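Local coordinates for protein extracellular ligand-binding receptor (Sphaerobacter thermophilus, PDB 4ZPJ) that probably serves as the substrate-binding component of an ABC transporter, a two-lobed receptor of the leucine-binding protein family that also binds zinc ions, at residues Y167-S172 and F381-E386. Sequence-based numbering, arbitrary orientation.
With ZN (zinc ion), chain I.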
loop_
_atom_site.group_PDB
_atom_site.type_symbol
_atom_site.label_atom_id
_atom_site.label_comp_id
_atom_site.label_asym_id
_atom_site.label_seq_id
_atom_site.Cartn_x
_atom_site.Cartn_y
_atom_site.Cartn_z
ATOM N N TYR A 167 -5.878 -19.552 -2.340
ATOM C CA TYR A 167 -4.504 -19.403 -2.781
ATOM C C TYR A 167 -4.008 -17.943 -2.786
ATOM O O TYR A 167 -2.812 -17.734 -2.814
ATOM C CB TYR A 167 -4.303 -20.073 -4.158
ATOM C CG TYR A 167 -4.557 -21.543 -4.084
ATOM C CD1 TYR A 167 -3.610 -22.397 -3.556
ATOM C CD2 TYR A 167 -5.736 -22.092 -4.548
ATOM C CE1 TYR A 167 -3.859 -23.762 -3.448
ATOM C CE2 TYR A 167 -5.986 -23.454 -4.454
ATOM C CZ TYR A 167 -5.051 -24.273 -3.887
ATOM O OH TYR A 167 -5.279 -25.633 -3.791
ATOM N N LEU A 168 -4.899 -16.944 -2.690
ATOM C CA LEU A 168 -4.513 -15.524 -2.758
ATOM C C LEU A 168 -4.547 -14.817 -1.405
ATOM O O LEU A 168 -5.547 -14.849 -0.721
ATOM C CB LEU A 168 -5.433 -14.753 -3.707
ATOM C CG LEU A 168 -5.575 -15.403 -5.091
ATOM C CD1 LEU A 168 -6.596 -14.660 -5.956
ATOM C CD2 LEU A 168 -4.236 -15.484 -5.777
ATOM N N PHE A 169 -3.429 -14.216 -1.056
ATOM C CA PHE A 169 -3.278 -13.419 0.130
ATOM C C PHE A 169 -2.816 -12.055 -0.283
ATOM O O PHE A 169 -2.053 -11.929 -1.252
ATOM C CB PHE A 169 -2.207 -14.032 1.059
ATOM C CG PHE A 169 -2.537 -15.404 1.571
ATOM C CD1 PHE A 169 -2.333 -16.532 0.768
ATOM C CD2 PHE A 169 -2.995 -15.576 2.831
ATOM C CE1 PHE A 169 -2.655 -17.811 1.232
ATOM C CE2 PHE A 169 -3.281 -16.865 3.343
ATOM C CZ PHE A 169 -3.108 -17.976 2.535
ATOM N N ARG A 170 -3.204 -11.041 0.461
ATOM C CA ARG A 170 -2.716 -9.705 0.191
ATOM C C ARG A 170 -2.183 -9.062 1.431
ATOM O O ARG A 170 -2.862 -9.055 2.459
ATOM C CB ARG A 170 -3.841 -8.864 -0.435
ATOM C CG ARG A 170 -3.423 -7.450 -0.725
ATOM C CD ARG A 170 -4.066 -6.938 -2.004
ATOM N NE ARG A 170 -5.460 -6.720 -1.807
ATOM C CZ ARG A 170 -6.333 -6.397 -2.747
ATOM N NH1 ARG A 170 -5.972 -6.229 -4.029
ATOM N NH2 ARG A 170 -7.599 -6.199 -2.400
ATOM N N VAL A 171 -0.956 -8.526 1.366
ATOM C CA VAL A 171 -0.323 -7.974 2.580
ATOM C C VAL A 171 -0.200 -6.450 2.505
ATOM O O VAL A 171 0.307 -5.813 3.442
ATOM C CB VAL A 171 1.072 -8.549 2.847
ATOM C CG1 VAL A 171 1.022 -10.044 3.089
ATOM C CG2 VAL A 171 2.013 -8.240 1.705
ATOM N N SER A 172 -0.605 -5.858 1.385
ATOM C CA SER A 172 -0.537 -4.394 1.257
ATOM C C SER A 172 -1.856 -3.692 1.718
ATOM O O SER A 172 -1.992 -3.181 2.856
ATOM C CB SER A 172 -0.177 -4.062 -0.186
ATOM O OG SER A 172 -1.091 -4.665 -1.081
ATOM N N PHE A 381 -0.033 -7.404 12.653
ATOM C CA PHE A 381 -0.444 -7.781 11.365
ATOM C C PHE A 381 -0.929 -9.207 11.462
ATOM O O PHE A 381 -0.238 -10.117 12.048
ATOM C CB PHE A 381 0.684 -7.692 10.336
ATOM C CG PHE A 381 0.260 -8.140 8.941
ATOM C CD1 PHE A 381 0.216 -9.475 8.620
ATOM C CD2 PHE A 381 -0.164 -7.205 7.985
ATOM C CE1 PHE A 381 -0.211 -9.893 7.348
ATOM C CE2 PHE A 381 -0.582 -7.583 6.733
ATOM C CZ PHE A 381 -0.591 -8.951 6.401
ATOM N N ARG A 382 -2.099 -9.395 10.829
ATOM C CA ARG A 382 -2.616 -10.689 10.520
ATOM C C ARG A 382 -3.505 -10.591 9.289
ATOM O O ARG A 382 -3.727 -9.504 8.749
ATOM C CB ARG A 382 -3.376 -11.228 11.711
ATOM C CG ARG A 382 -4.557 -10.432 12.116
ATOM C CD ARG A 382 -5.115 -10.970 13.417
ATOM N NE ARG A 382 -6.112 -10.033 13.937
ATOM C CZ ARG A 382 -7.407 -10.046 13.622
ATOM N NH1 ARG A 382 -7.922 -10.981 12.799
ATOM N NH2 ARG A 382 -8.193 -9.101 14.154
ATOM N N PHE A 383 -4.009 -11.747 8.858
ATOM C CA PHE A 383 -4.831 -11.856 7.647
ATOM C C PHE A 383 -6.272 -11.996 8.054
ATOM O O PHE A 383 -6.567 -12.699 8.964
ATOM C CB PHE A 383 -4.468 -13.100 6.855
ATOM C CG PHE A 383 -3.177 -12.964 6.036
ATOM C CD1 PHE A 383 -3.079 -12.018 5.023
ATOM C CD2 PHE A 383 -2.095 -13.826 6.240
ATOM C CE1 PHE A 383 -1.921 -11.919 4.250
ATOM C CE2 PHE A 383 -0.942 -13.741 5.446
ATOM C CZ PHE A 383 -0.834 -12.758 4.511
ATOM N N HIS A 384 -7.186 -11.374 7.318
ATOM C CA HIS A 384 -8.582 -11.687 7.538
ATOM C C HIS A 384 -8.843 -13.161 7.168
ATOM O O HIS A 384 -8.406 -13.657 6.101
ATOM C CB HIS A 384 -9.448 -10.744 6.699
ATOM C CG HIS A 384 -10.843 -10.644 7.197
ATOM N ND1 HIS A 384 -11.817 -11.552 6.853
ATOM C CD2 HIS A 384 -11.409 -9.801 8.095
ATOM C CE1 HIS A 384 -12.933 -11.260 7.505
ATOM N NE2 HIS A 384 -12.704 -10.215 8.288
ATOM N N PRO A 385 -9.567 -13.875 8.030
ATOM C CA PRO A 385 -9.773 -15.297 7.738
ATOM C C PRO A 385 -10.638 -15.561 6.489
ATOM O O PRO A 385 -10.628 -16.652 5.980
ATOM C CB PRO A 385 -10.475 -15.848 9.005
ATOM C CG PRO A 385 -10.907 -14.659 9.765
ATOM C CD PRO A 385 -10.286 -13.413 9.233
ATOM N N GLU A 386 -11.406 -14.587 6.043
ATOM C CA GLU A 386 -12.263 -14.768 4.871
ATOM C C GLU A 386 -11.744 -14.067 3.631
ATOM O O GLU A 386 -11.720 -14.685 2.602
ATOM C CB GLU A 386 -13.642 -14.297 5.180
ATOM C CG GLU A 386 -14.299 -15.199 6.231
ATOM C CD GLU A 386 -15.443 -14.517 6.937
ATOM O OE1 GLU A 386 -15.585 -13.301 6.756
ATOM O OE2 GLU A 386 -16.239 -15.183 7.633
HETATM ZN ZN ZN I . -17.651 -13.610 7.967
#
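Strand 168-170 and the end of strand 379-383 meet without pairing: the nearest CA atoms, those of Val-171 and Phe-383, stand 7.8 Å apart and no hydrogen bond joins the two backbones. Two strands from different sheets are here joined by phenylalanine rings of 381-386 that pack against both side chains and carbonyl oxygens of 167-172. Phe-383 contributes the largest share of the contact. An edge-to-face aromatic pair forms as the edge of Phe-169 turns toward its face, with the ring centroids 5.0 Å apart and the planes at 59°; CD2 of Phe-169 sits over the centre of the ring and comes within 3.8 Å of Phe-383 CE2. Over the opposite face lies Phe-381 CE1, so the ring of Phe-383 is sandwiched between its neighbour-but-one in the strand and Phe-169. At the rim, near the ring plane, the backbone O of Arg-170 faces Phe-383 CE1 at 3.5 Å, while CG1 of Val-171 closes on Phe-383 CZ at 3.6 Å. In the two-lobed periplasmic binding protein fold, strand 168-170 is the outermost strand on one side of a six-stranded, mostly parallel sheet, bonded to strand 147-149, whereas strand 379-383 belongs to a separate antiparallel sheet; Val-347 of helix 336-354 touches both Val-171 and Phe-383. Phe-381 has CG anti to the backbone N (chi1 178°), which carries its ring toward Val-171, where CZ touches CG1 at 3.8 Å. A leucine in place of Phe-383 lacks the flat ring, and would probably leave the Phe-169 edge without its face and open a gap beside Val-171 CG1. Past the strand, a turn is held by the bond from Glu-386 N to His-384 ND1 (3.2 Å), and the carboxylate of Glu-386 grips a zinc ion with both oxygens, OE2 at 2.1 Å and OE1 more loosely.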